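Local coordinates for protein cellulase (Soil metagenome, PDB 5I2U) that probably hydrolyses the beta-1,4-glucosidic bonds of cellulose, as a halotolerant TIM-barrel cellulase of glycoside hydrolase family 5, at residues Met221-Ala226 / Lys268-Trp273; Arg235-Ile240 / Glu275-Ser280; Asp81-Thr86 / Gly304-Asp309. One frame throughout, in Å; residues are numbered along the deposited sequence.

Contact 1: Met221-Ala226 / Lys268-Trp273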
# COMPACT_ATOMS: atom_id res chain seq x y z
N MET A 221 3.04 6.97 4.22
CA MET A 221 3.47 8.17 3.52
C MET A 221 3.35 7.88 2.04
O MET A 221 3.76 6.82 1.59
CB MET A 221 4.91 8.53 3.90
CG MET A 221 5.36 9.90 3.41
SD MET A 221 6.10 9.90 1.75
CE MET A 221 7.69 9.16 2.10
N HIS A 222 2.78 8.82 1.28
CA HIS A 222 2.67 8.72 -0.17
C HIS A 222 3.44 9.85 -0.86
O HIS A 222 3.29 11.02 -0.51
CB HIS A 222 1.22 8.76 -0.62
CG HIS A 222 0.41 7.56 -0.20
ND1 HIS A 222 -0.88 7.38 -0.61
CD2 HIS A 222 0.72 6.49 0.57
CE1 HIS A 222 -1.35 6.25 -0.11
NE2 HIS A 222 -0.40 5.69 0.61
N PHE A 223 4.27 9.49 -1.83
CA PHE A 223 5.00 10.49 -2.62
C PHE A 223 4.89 10.19 -4.11
O PHE A 223 4.76 9.05 -4.51
CB PHE A 223 6.48 10.56 -2.20
CG PHE A 223 7.28 9.37 -2.63
CD1 PHE A 223 7.82 9.30 -3.91
CD2 PHE A 223 7.50 8.32 -1.76
CE1 PHE A 223 8.55 8.20 -4.31
CE2 PHE A 223 8.23 7.22 -2.16
CZ PHE A 223 8.76 7.15 -3.43
N TYR A 224 5.00 11.25 -4.91
CA TYR A 224 5.02 11.20 -6.37
C TYR A 224 6.19 12.07 -6.76
O TYR A 224 6.19 13.29 -6.54
CB TYR A 224 3.68 11.65 -6.95
CG TYR A 224 2.71 10.51 -6.82
CD1 TYR A 224 2.03 10.29 -5.62
CD2 TYR A 224 2.57 9.58 -7.84
CE1 TYR A 224 1.19 9.19 -5.47
CE2 TYR A 224 1.73 8.49 -7.70
CZ TYR A 224 1.04 8.30 -6.51
OH TYR A 224 0.21 7.22 -6.37
N ALA A 225 7.22 11.42 -7.29
CA ALA A 225 8.56 11.98 -7.36
C ALA A 225 8.71 13.24 -8.22
O ALA A 225 9.61 14.06 -7.96
CB ALA A 225 9.56 10.92 -7.80
N ALA A 226 7.83 13.42 -9.21
CA ALA A 226 7.89 14.60 -10.07
C ALA A 226 7.22 15.85 -9.46
O ALA A 226 7.34 16.94 -10.02
CB ALA A 226 7.28 14.29 -11.43
N LYS A 268 14.78 7.65 -8.53
CA LYS A 268 15.99 7.05 -7.97
C LYS A 268 16.37 7.62 -6.60
O LYS A 268 16.83 6.87 -5.74
CB LYS A 268 17.18 7.17 -8.92
CG LYS A 268 18.48 6.67 -8.29
CD LYS A 268 19.48 6.15 -9.29
CE LYS A 268 20.74 5.67 -8.58
NZ LYS A 268 21.90 5.66 -9.51
N THR A 269 16.24 8.94 -6.43
CA THR A 269 16.60 9.61 -5.17
C THR A 269 15.73 9.08 -4.03
O THR A 269 16.24 8.68 -2.98
CB THR A 269 16.43 11.13 -5.29
OG1 THR A 269 17.27 11.63 -6.33
CG2 THR A 269 16.77 11.83 -3.97
N TYR A 270 14.43 9.03 -4.27
CA TYR A 270 13.47 8.48 -3.30
C TYR A 270 13.72 7.02 -2.97
O TYR A 270 13.78 6.65 -1.80
CB TYR A 270 12.03 8.67 -3.79
CG TYR A 270 11.36 9.96 -3.38
CD1 TYR A 270 10.81 10.09 -2.10
CD2 TYR A 270 11.24 11.03 -4.26
CE1 TYR A 270 10.18 11.26 -1.72
CE2 TYR A 270 10.60 12.20 -3.88
CZ TYR A 270 10.08 12.31 -2.60
OH TYR A 270 9.45 13.46 -2.22
N VAL A 271 13.89 6.19 -3.99
CA VAL A 271 14.14 4.77 -3.75
C VAL A 271 15.43 4.54 -2.95
O VAL A 271 15.45 3.76 -2.00
CB VAL A 271 14.14 3.92 -5.04
CG1 VAL A 271 14.55 2.48 -4.76
CG2 VAL A 271 12.74 3.93 -5.65
N ASP A 272 16.50 5.25 -3.32
CA ASP A 272 17.77 5.14 -2.60
C ASP A 272 17.63 5.60 -1.14
O ASP A 272 18.18 4.97 -0.24
CB ASP A 272 18.89 5.94 -3.32
CG ASP A 272 19.45 5.20 -4.54
OD1 ASP A 272 19.12 4.02 -4.78
OD2 ASP A 272 20.24 5.81 -5.27
N TRP A 273 16.89 6.68 -0.94
CA TRP A 273 16.60 7.19 0.40
C TRP A 273 15.81 6.16 1.22
O TRP A 273 16.17 5.88 2.36
CB TRP A 273 15.85 8.53 0.31
CG TRP A 273 15.21 8.95 1.58
CD1 TRP A 273 15.82 9.48 2.67
CD2 TRP A 273 13.81 8.88 1.89
NE1 TRP A 273 14.89 9.74 3.65
CE2 TRP A 273 13.65 9.38 3.20
CE3 TRP A 273 12.68 8.42 1.20
CZ2 TRP A 273 12.40 9.45 3.82
CZ3 TRP A 273 11.44 8.49 1.81
CH2 TRP A 273 11.31 9.00 3.11

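Contact 2: Arg235-Ile240 / Glu275-Ser280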
# COMPACT_ATOMS: atom_id res chain seq x y z
N ARG A 235 10.68 15.77 6.34
CA ARG A 235 9.55 15.59 7.25
C ARG A 235 9.40 14.13 7.70
O ARG A 235 9.20 13.87 8.88
CB ARG A 235 8.25 16.02 6.59
CG ARG A 235 7.06 15.92 7.52
CD ARG A 235 5.80 16.39 6.83
NE ARG A 235 5.80 17.82 6.59
CZ ARG A 235 4.79 18.50 6.06
NH1 ARG A 235 3.67 17.88 5.69
NH2 ARG A 235 4.91 19.82 5.88
N THR A 236 9.51 13.20 6.76
CA THR A 236 9.40 11.78 7.10
C THR A 236 10.54 11.34 8.02
O THR A 236 10.28 10.66 9.02
CB THR A 236 9.33 10.90 5.82
OG1 THR A 236 8.16 11.26 5.06
CG2 THR A 236 9.26 9.43 6.16
N ASP A 237 11.77 11.72 7.70
CA ASP A 237 12.93 11.43 8.57
C ASP A 237 12.75 11.97 9.99
O ASP A 237 13.03 11.27 10.97
CB ASP A 237 14.23 11.99 7.97
CG ASP A 237 14.85 11.08 6.92
OD1 ASP A 237 14.65 9.85 6.94
OD2 ASP A 237 15.59 11.61 6.06
N GLU A 238 12.31 13.22 10.09
CA GLU A 238 11.98 13.86 11.37
C GLU A 238 10.95 13.09 12.20
O GLU A 238 11.06 13.05 13.44
CB GLU A 238 11.45 15.27 11.14
N ALA A 239 9.94 12.52 11.54
CA ALA A 239 8.93 11.71 12.21
C ALA A 239 9.51 10.38 12.70
O ALA A 239 9.28 9.98 13.84
CB ALA A 239 7.74 11.46 11.30
N ILE A 240 10.29 9.73 11.84
CA ILE A 240 11.00 8.49 12.21
C ILE A 240 11.89 8.69 13.45
O ILE A 240 11.93 7.82 14.33
CB ILE A 240 11.87 7.95 11.05
CG1 ILE A 240 11.00 7.49 9.87
CG2 ILE A 240 12.74 6.77 11.52
CD1 ILE A 240 11.71 7.47 8.53
N GLU A 275 15.71 2.88 0.72
CA GLU A 275 16.51 1.69 0.92
C GLU A 275 17.52 1.87 2.06
O GLU A 275 17.73 0.95 2.84
CB GLU A 275 17.21 1.28 -0.37
CG GLU A 275 16.25 0.79 -1.47
CD GLU A 275 15.57 -0.53 -1.16
OE1 GLU A 275 16.20 -1.41 -0.55
OE2 GLU A 275 14.39 -0.69 -1.53
N SER A 276 18.11 3.07 2.18
CA SER A 276 19.03 3.36 3.28
C SER A 276 18.30 3.46 4.62
O SER A 276 18.86 3.09 5.64
CB SER A 276 19.86 4.63 3.01
OG SER A 276 19.11 5.81 3.21
N ARG A 277 17.04 3.92 4.60
CA ARG A 277 16.17 3.92 5.79
C ARG A 277 15.44 2.59 6.04
O ARG A 277 14.71 2.49 7.02
CB ARG A 277 15.10 5.02 5.71
CG ARG A 277 15.62 6.43 5.47
CD ARG A 277 16.41 6.97 6.64
NE ARG A 277 16.83 8.34 6.38
CZ ARG A 277 17.84 8.71 5.59
NH1 ARG A 277 18.60 7.81 4.96
NH2 ARG A 277 18.11 10.00 5.45
N LYS A 278 15.62 1.58 5.20
CA LYS A 278 14.85 0.32 5.29
C LYS A 278 13.32 0.54 5.38
O LYS A 278 12.63 -0.13 6.15
CB LYS A 278 15.34 -0.54 6.48
CG LYS A 278 16.77 -1.04 6.35
CD LYS A 278 17.02 -2.31 7.15
CE LYS A 278 18.44 -2.83 6.98
NZ LYS A 278 19.45 -1.90 7.57
N ILE A 279 12.82 1.49 4.59
CA ILE A 279 11.39 1.80 4.48
C ILE A 279 10.81 0.94 3.36
O ILE A 279 11.37 0.89 2.25
CB ILE A 279 11.17 3.29 4.11
CG1 ILE A 279 11.56 4.19 5.28
CG2 ILE A 279 9.72 3.55 3.69
CD1 ILE A 279 11.73 5.65 4.91
N SER A 280 9.71 0.24 3.65
CA SER A 280 9.04 -0.57 2.64
C SER A 280 8.27 0.32 1.67
O SER A 280 7.83 1.39 2.05
CB SER A 280 8.11 -1.60 3.28
OG SER A 280 8.86 -2.63 3.90

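Contact 3: Asp81-Thr86 / Gly304-Asp309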
# COMPACT_ATOMS: atom_id res chain seq x y z
N ASP A 81 6.22 -13.56 -9.48
CA ASP A 81 7.26 -14.32 -10.19
C ASP A 81 8.16 -13.46 -11.08
O ASP A 81 9.37 -13.55 -10.98
CB ASP A 81 6.63 -15.45 -11.03
CG ASP A 81 5.95 -16.50 -10.18
OD1 ASP A 81 6.20 -16.56 -8.96
OD2 ASP A 81 5.18 -17.30 -10.73
N ASP A 82 7.57 -12.63 -11.94
CA ASP A 82 8.34 -11.86 -12.92
C ASP A 82 8.83 -10.50 -12.40
O ASP A 82 9.98 -10.12 -12.68
CB ASP A 82 7.53 -11.67 -14.19
CG ASP A 82 8.31 -10.97 -15.27
OD1 ASP A 82 9.36 -11.50 -15.69
OD2 ASP A 82 7.89 -9.87 -15.68
N TRP A 83 7.98 -9.76 -11.67
CA TRP A 83 8.37 -8.44 -11.11
C TRP A 83 9.08 -8.58 -9.76
O TRP A 83 9.68 -7.62 -9.28
CB TRP A 83 7.16 -7.50 -10.95
CG TRP A 83 6.61 -6.96 -12.23
CD1 TRP A 83 6.62 -7.56 -13.46
CD2 TRP A 83 5.94 -5.71 -12.41
NE1 TRP A 83 6.02 -6.76 -14.39
CE2 TRP A 83 5.59 -5.61 -13.77
CE3 TRP A 83 5.60 -4.66 -11.54
CZ2 TRP A 83 4.90 -4.50 -14.29
CZ3 TRP A 83 4.94 -3.55 -12.06
CH2 TRP A 83 4.59 -3.49 -13.43
N LYS A 84 9.00 -9.76 -9.16
CA LYS A 84 9.58 -10.05 -7.84
C LYS A 84 8.95 -9.22 -6.72
O LYS A 84 9.62 -8.87 -5.76
CB LYS A 84 11.12 -9.89 -7.84
CG LYS A 84 11.84 -10.64 -8.95
CD LYS A 84 11.67 -12.14 -8.85
CE LYS A 84 12.59 -12.85 -9.84
NZ LYS A 84 12.20 -14.27 -10.06
N CYS A 85 7.65 -8.94 -6.84
CA CYS A 85 6.93 -8.27 -5.76
C CYS A 85 6.91 -9.19 -4.54
O CYS A 85 6.62 -10.39 -4.64
CB CYS A 85 5.50 -7.91 -6.17
SG CYS A 85 5.38 -6.69 -7.51
N THR A 86 7.28 -8.62 -3.40
CA THR A 86 7.15 -9.26 -2.10
C THR A 86 5.90 -8.78 -1.40
O THR A 86 5.52 -9.34 -0.36
CB THR A 86 8.40 -9.00 -1.22
OG1 THR A 86 8.73 -7.59 -1.21
CG2 THR A 86 9.58 -9.79 -1.75
N GLY A 304 -1.44 -11.42 -17.15
CA GLY A 304 0.01 -11.25 -17.05
C GLY A 304 0.73 -11.60 -18.34
O GLY A 304 0.20 -11.38 -19.42
N ASN A 305 1.94 -12.15 -18.20
CA ASN A 305 2.90 -12.37 -19.30
C ASN A 305 3.22 -11.12 -20.09
O ASN A 305 3.32 -11.15 -21.32
CB ASN A 305 2.41 -13.49 -20.22
CG ASN A 305 2.30 -14.81 -19.51
OD1 ASN A 305 3.22 -15.63 -19.56
ND2 ASN A 305 1.20 -15.01 -18.81
N TRP A 306 3.39 -10.00 -19.38
CA TRP A 306 3.62 -8.71 -20.03
C TRP A 306 5.04 -8.69 -20.57
O TRP A 306 6.00 -8.60 -19.81
CB TRP A 306 3.35 -7.52 -19.07
CG TRP A 306 2.02 -7.63 -18.36
CD1 TRP A 306 0.82 -7.96 -18.92
CD2 TRP A 306 1.78 -7.46 -16.96
NE1 TRP A 306 -0.17 -7.98 -17.96
CE2 TRP A 306 0.40 -7.68 -16.75
CE3 TRP A 306 2.59 -7.13 -15.87
CZ2 TRP A 306 -0.19 -7.59 -15.49
CZ3 TRP A 306 2.01 -7.02 -14.62
CH2 TRP A 306 0.63 -7.26 -14.44
N THR A 307 5.17 -8.80 -21.89
CA THR A 307 6.43 -8.59 -22.59
C THR A 307 6.83 -7.10 -22.49
O THR A 307 6.00 -6.24 -22.18
CB THR A 307 6.31 -8.97 -24.07
OG1 THR A 307 5.19 -8.27 -24.61
CG2 THR A 307 6.08 -10.47 -24.23
N GLU A 308 8.10 -6.80 -22.72
CA GLU A 308 8.61 -5.43 -22.60
C GLU A 308 7.82 -4.34 -23.33
O GLU A 308 7.75 -3.23 -22.84
CB GLU A 308 10.03 -5.34 -23.11
CG GLU A 308 10.26 -5.81 -24.56
CD GLU A 308 10.50 -4.67 -25.55
OE1 GLU A 308 10.10 -3.52 -25.29
OE2 GLU A 308 11.10 -4.94 -26.61
N ASP A 309 7.29 -4.67 -24.50
CA ASP A 309 6.50 -3.70 -25.31
C ASP A 309 5.16 -3.30 -24.66
O ASP A 309 4.60 -2.27 -25.00
CB ASP A 309 6.25 -4.24 -26.74
CG ASP A 309 5.64 -5.64 -26.75
OD1 ASP A 309 6.26 -6.57 -26.22
OD2 ASP A 309 4.55 -5.81 -27.31
O HOH W 1 6.42 -8.23 -16.87

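Contact 1: Met221-Ala226 / Lys268-Trp273
The rings of Phe223 and Tyr270 lie face on face in an offset stack, centroids 3.9 Å apart and planes within 5° of each other. Each puts a CD1 atom over the centre of the other, the two side chains sliding past one another in opposite directions. Phe223 CE1, toward the far end of its ring, lies over the start of the tyrosine ring, 3.4 Å from Tyr270 CG. With chi1 at 72°, Phe223 holds its CG between the backbone N and the carbonyl carbon, which turns the ring's face onto that of Tyr270. Ala225 CB adds an oblique touch 3.9 Å from Tyr270 CD2. Here the outer side of strand 217-224 in the TIM barrel packs against helix 264-276 of the surrounding shell, both elements belonging to the (beta/alpha)8 fold. Tyr270 OH hydrogen-bonds the carbonyl oxygen of His228, and Arg233 makes a cation-pi contact with the same ring. Replacing Tyr270 by an alanine would probably leave one face of Phe223 without its stacking partner and the His228 carbonyl without its hydroxyl. At the other end of the contact, Met221 CE meets the indole of Trp273 at its edge, near the ring plane and 3.8 Å from Trp273 CH2.

Contact 2: Arg235-Ile240 / Glu275-Ser280
Arg277 grips Asp237 with two nitrogens. Its CB sets out toward helix 230-241, and the chain then bends at chi2, which swings CD round beside the carboxylate. Arg277 CG passes 3.8 Å from Asp237 OD1, and Arg277 CD comes closer to Asp237 OD1, at 3.4 Å. Arg277 NE then donates to Asp237 OD1 at 2.7 Å, and at the tip Arg277 NH2 donates to Asp237 OD2 at 3.1 Å. The grip is therefore side-on, one nitrogen to each oxygen, with carboxylate and guanidinium planes 16° apart. Neither bond is straight: the N-H...O angles are 143° and 145°, and both oxygens are met from above the carboxylate plane. Asp237 OD2 also accepts from Trp273 NE1, so the indole and the guanidinium together probably restrain the rotation of the carboxylate. On the barrel side of the ion pair, Ile240 CD1 and Ile279 CD1 touch at 4.1 Å. Lys278, with positive phi, ends helix 264-276 in a Schellman motif and turns the chain back so that Ile279 can point toward Ile240. The salt bridge thus ties helix 230-241 to the C-terminal end of helix 264-276, its neighbour around the barrel, while Ile240 rests on Val246 and Ile279, just before strand 281-286, rests on Val248, both valines belonging to strand 246-252.

Contact 3: Asp81-Thr86 / Gly304-Asp309
Trp83 presents the face of its indole, along NE1, CE2 and CZ2, to the edge of the six-membered ring of Trp306. The pair is an offset edge-to-face contact with planes at 73° and the side chains crossing at about a right angle. Trp306 CZ3 stands 3.6 Å above the Trp83 plane, displaced toward the rim, and Trp306 CE3 is 3.8 Å from Trp83 CZ2. In Trp306, chi1 of -49° sets CG beside the backbone N and anti to the carbonyl carbon, and from there the CE3-CZ3 edge reaches Trp83. One face of the Trp306 ring lies against the CA of Gly304 in its own loop. A single water joins the loops at the N-H edge of Trp83: it accepts from Trp83 NE1 at 2.9 Å, in the plane of the indole, and donates to Asp82 OD2 at 2.5 Å and to Trp306 O at 3.0 Å. Asp82 OD2 is also salt-bridged to Arg319 of helix 313-325. Trp306 NE1 is satisfied by the carbonyl of Ser301, and Trp78 of helix 73-81 meets Trp306 in a further edge-to-face pair. The loop after helix 73-81 thus meets the long loop after the last barrel strand. The direct links are an aromatic contact and a shared water; the water satisfies the buried N-H of Trp83, and Arg319 probably stabilises the negative charge of Asp82.

Contacts 1 and 2 are neighbours, their centres about 11 Å apart, and both use helix 264-276. Contact 1 is buried aromatic and apolar packing of that helix on a barrel strand, whereas contact 2, partly buried, joins it to the preceding helix, 230-241, with an ion pair beside an isoleucine contact. They meet directly where Thr236 and Ile279 pack on Trp273. Contact 3 lies elsewhere, its centre about 22 Å from that of contact 1 and 28 Å from that of contact 2. Although its two touching tryptophans are buried, it joins peripheral loops, uses a bridging water, and closes a long chain loop in which both other contacts are nested.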